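Local coordinates for protein PCP domain (Thermobifida fusca, PDB 7KW3) that probably serves as the peptidyl carrier domain of a non-ribosomal peptide synthetase, carrying amino acid or peptide intermediates on a phosphopantetheine arm, at residues A[9-17]-A[64-72]. Sequence-based numbering, arbitrary orientation.
Sequences AEAALCAVY and HPVVADLAA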
loop_
_atom_site.group_PDB
_atom_site.type_symbol
_atom_site.label_atom_id
_atom_site.label_comp_id
_atom_site.label_asym_id
_atom_site.label_seq_id
_atom_site.Cartn_x
_atom_site.Cartn_y
_atom_site.Cartn_z
ATOM N N ALA A 9 -8.701 -5.051 -0.223
ATOM C CA ALA A 9 -7.865 -3.848 -0.178
ATOM C C ALA A 9 -6.469 -4.152 0.363
ATOM O O ALA A 9 -5.467 -3.699 -0.206
ATOM C CB ALA A 9 -8.531 -2.758 0.661
ATOM N N GLU A 10 -6.381 -4.918 1.457
ATOM C CA GLU A 10 -5.076 -5.355 1.951
ATOM C C GLU A 10 -4.296 -6.101 0.880
ATOM O O GLU A 10 -3.108 -5.835 0.677
ATOM C CB GLU A 10 -5.239 -6.226 3.198
ATOM C CG GLU A 10 -5.717 -5.452 4.404
ATOM C CD GLU A 10 -5.829 -6.292 5.661
ATOM O OE1 GLU A 10 -6.359 -5.744 6.642
ATOM O OE2 GLU A 10 -5.387 -7.472 5.688
ATOM N N ALA A 11 -4.953 -7.024 0.165
ATOM C CA ALA A 11 -4.250 -7.829 -0.830
ATOM C C ALA A 11 -3.747 -6.974 -1.978
ATOM O O ALA A 11 -2.623 -7.168 -2.458
ATOM C CB ALA A 11 -5.155 -8.941 -1.351
ATOM N N ALA A 12 -4.558 -6.016 -2.422
ATOM C CA ALA A 12 -4.114 -5.135 -3.488
ATOM C C ALA A 12 -2.919 -4.297 -3.039
ATOM O O ALA A 12 -1.935 -4.163 -3.779
ATOM C CB ALA A 12 -5.270 -4.251 -3.948
ATOM N N LEU A 13 -2.967 -3.763 -1.811
ATOM C CA LEU A 13 -1.881 -2.899 -1.350
ATOM C C LEU A 13 -0.604 -3.694 -1.081
ATOM O O LEU A 13 0.499 -3.204 -1.355
ATOM C CB LEU A 13 -2.311 -2.108 -0.107
ATOM C CG LEU A 13 -3.300 -0.961 -0.358
ATOM C CD1 LEU A 13 -3.768 -0.322 0.932
ATOM C CD2 LEU A 13 -2.690 0.071 -1.267
ATOM N N CYS A 14 -0.725 -4.917 -0.548
ATOM C CA CYS A 14 0.445 -5.785 -0.424
ATOM C C CYS A 14 1.148 -5.939 -1.765
ATOM O O CYS A 14 2.370 -5.785 -1.867
ATOM C CB CYS A 14 0.050 -7.169 0.103
ATOM S SG CYS A 14 -0.357 -7.266 1.847
ATOM N N ALA A 15 0.383 -6.262 -2.806
ATOM C CA ALA A 15 0.980 -6.475 -4.115
ATOM C C ALA A 15 1.642 -5.202 -4.619
ATOM O O ALA A 15 2.744 -5.247 -5.178
ATOM C CB ALA A 15 -0.082 -6.975 -5.098
ATOM N N VAL A 16 0.994 -4.051 -4.401
ATOM C CA VAL A 16 1.534 -2.788 -4.891
ATOM C C VAL A 16 2.771 -2.376 -4.092
ATOM O O VAL A 16 3.745 -1.876 -4.666
ATOM C CB VAL A 16 0.439 -1.703 -4.877
ATOM C CG1 VAL A 16 1.039 -0.329 -5.152
ATOM C CG2 VAL A 16 -0.617 -2.013 -5.924
ATOM N N TYR A 17 2.760 -2.582 -2.766
ATOM C CA TYR A 17 3.970 -2.367 -1.968
ATOM C C TYR A 17 5.137 -3.168 -2.522
ATOM O O TYR A 17 6.244 -2.646 -2.688
ATOM C CB TYR A 17 3.763 -2.784 -0.515
ATOM C CG TYR A 17 3.196 -1.769 0.442
ATOM C CD1 TYR A 17 2.132 -0.951 0.085
ATOM C CD2 TYR A 17 3.687 -1.685 1.741
ATOM C CE1 TYR A 17 1.593 -0.051 0.988
ATOM C CE2 TYR A 17 3.155 -0.791 2.652
ATOM C CZ TYR A 17 2.105 0.019 2.274
ATOM O OH TYR A 17 1.566 0.897 3.187
ATOM N N HIS A 64 -0.588 6.532 7.630
ATOM C CA HIS A 64 -0.915 5.123 7.881
ATOM C C HIS A 64 -0.017 4.227 7.043
ATOM O O HIS A 64 -0.474 3.605 6.081
ATOM C CB HIS A 64 -2.380 4.828 7.565
ATOM C CG HIS A 64 -3.337 5.760 8.232
ATOM N ND1 HIS A 64 -3.522 5.782 9.598
ATOM C CD2 HIS A 64 -4.162 6.705 7.723
ATOM C CE1 HIS A 64 -4.422 6.700 9.902
ATOM N NE2 HIS A 64 -4.831 7.270 8.782
ATOM N N PRO A 65 1.271 4.144 7.375
ATOM C CA PRO A 65 2.203 3.424 6.487
ATOM C C PRO A 65 2.065 1.904 6.532
ATOM O O PRO A 65 2.608 1.232 5.644
ATOM C CB PRO A 65 3.584 3.882 6.974
ATOM C CG PRO A 65 3.364 4.319 8.398
ATOM C CD PRO A 65 1.956 4.846 8.475
ATOM N N VAL A 66 1.357 1.342 7.504
ATOM C CA VAL A 66 1.147 -0.101 7.552
ATOM C C VAL A 66 0.011 -0.474 6.602
ATOM O O VAL A 66 -1.050 0.162 6.614
ATOM C CB VAL A 66 0.848 -0.558 8.986
ATOM C CG1 VAL A 66 0.555 -2.046 9.015
ATOM C CG2 VAL A 66 2.031 -0.229 9.898
ATOM N N VAL A 67 0.238 -1.522 5.793
ATOM C CA VAL A 67 -0.719 -1.960 4.767
ATOM C C VAL A 67 -2.138 -2.024 5.334
ATOM O O VAL A 67 -3.068 -1.415 4.796
ATOM C CB VAL A 67 -0.300 -3.324 4.179
ATOM C CG1 VAL A 67 -1.395 -3.894 3.279
ATOM C CG2 VAL A 67 1.016 -3.224 3.398
ATOM N N ALA A 68 -2.318 -2.763 6.432
ATOM C CA ALA A 68 -3.664 -2.962 6.964
ATOM C C ALA A 68 -4.305 -1.636 7.356
ATOM O O ALA A 68 -5.511 -1.441 7.165
ATOM C CB ALA A 68 -3.631 -3.923 8.162
ATOM N N ASP A 69 -3.520 -0.717 7.922
ATOM C CA ASP A 69 -4.061 0.590 8.272
ATOM C C ASP A 69 -4.402 1.403 7.027
ATOM O O ASP A 69 -5.427 2.093 6.987
ATOM C CB ASP A 69 -3.061 1.336 9.149
ATOM C CG ASP A 69 -2.834 0.639 10.472
ATOM O OD1 ASP A 69 -3.802 0.024 10.975
ATOM O OD2 ASP A 69 -1.695 0.695 10.992
ATOM N N LEU A 70 -3.551 1.326 6.000
ATOM C CA LEU A 70 -3.804 2.061 4.770
ATOM C C LEU A 70 -5.042 1.521 4.061
ATOM O O LEU A 70 -5.848 2.294 3.525
ATOM C CB LEU A 70 -2.562 1.992 3.872
ATOM C CG LEU A 70 -2.600 2.792 2.571
ATOM C CD1 LEU A 70 -2.847 4.274 2.868
ATOM C CD2 LEU A 70 -1.300 2.603 1.799
ATOM N N ALA A 71 -5.223 0.194 4.070
ATOM C CA ALA A 71 -6.398 -0.400 3.444
ATOM C C ALA A 71 -7.678 0.092 4.095
ATOM O O ALA A 71 -8.703 0.234 3.421
ATOM C CB ALA A 71 -6.315 -1.926 3.508
ATOM N N ALA A 72 -7.633 0.383 5.398
ATOM C CA ALA A 72 -8.840 0.788 6.110
ATOM C C ALA A 72 -9.302 2.197 5.732
ATOM O O ALA A 72 -10.498 2.496 5.850
ATOM C CB ALA A 72 -8.618 0.690 7.622
HETATM O O HOH W 1 -7.440 -3.437 6.646
#
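Val67 is the knob of this helix pair, its side chain set in a hole formed by Glu10, Leu13, Cys14 and Tyr17. Its CG2 lies over one face of the Tyr17 ring in a CH-pi contact, 3.5 Å from the centroid, whereas CG1, anti to the backbone N (chi1 171°), turns to Cys14 SG at 3.8 Å and Leu13 CB. At the ring's edge, Tyr17 OH donates to Pro65 O across 2.7 Å, reaching that oxygen from above its carbonyl plane, and Leu70 CD2 lies beside the same hydroxyl. A phenylalanine in place of Tyr17 would probably keep the Val67 packing but leave Pro65 O without this donor just ahead of helix 67-73. Leu13 CD1 packs on Leu70 CG at 3.7 Å, and farther along Ala9 CB meets Ala71 CB at 3.7 Å. Beside them, a water donates to both Glu10 OE1 and Ala68 O, while Glu10 OE2 accepts a hydrogen bond from Ala6 N. The axes of 9-17 and 67-72, from the bundle's first and last helices, approach to 8.7 Å, their N-to-C directions 124° apart. Phe32 meets the Tyr17 ring edge-to-face; helix 39-51 packs against Leu13 and Tyr17, helix 58-63 against Leu70, and Trp54 of strand 54-55 against Ala9.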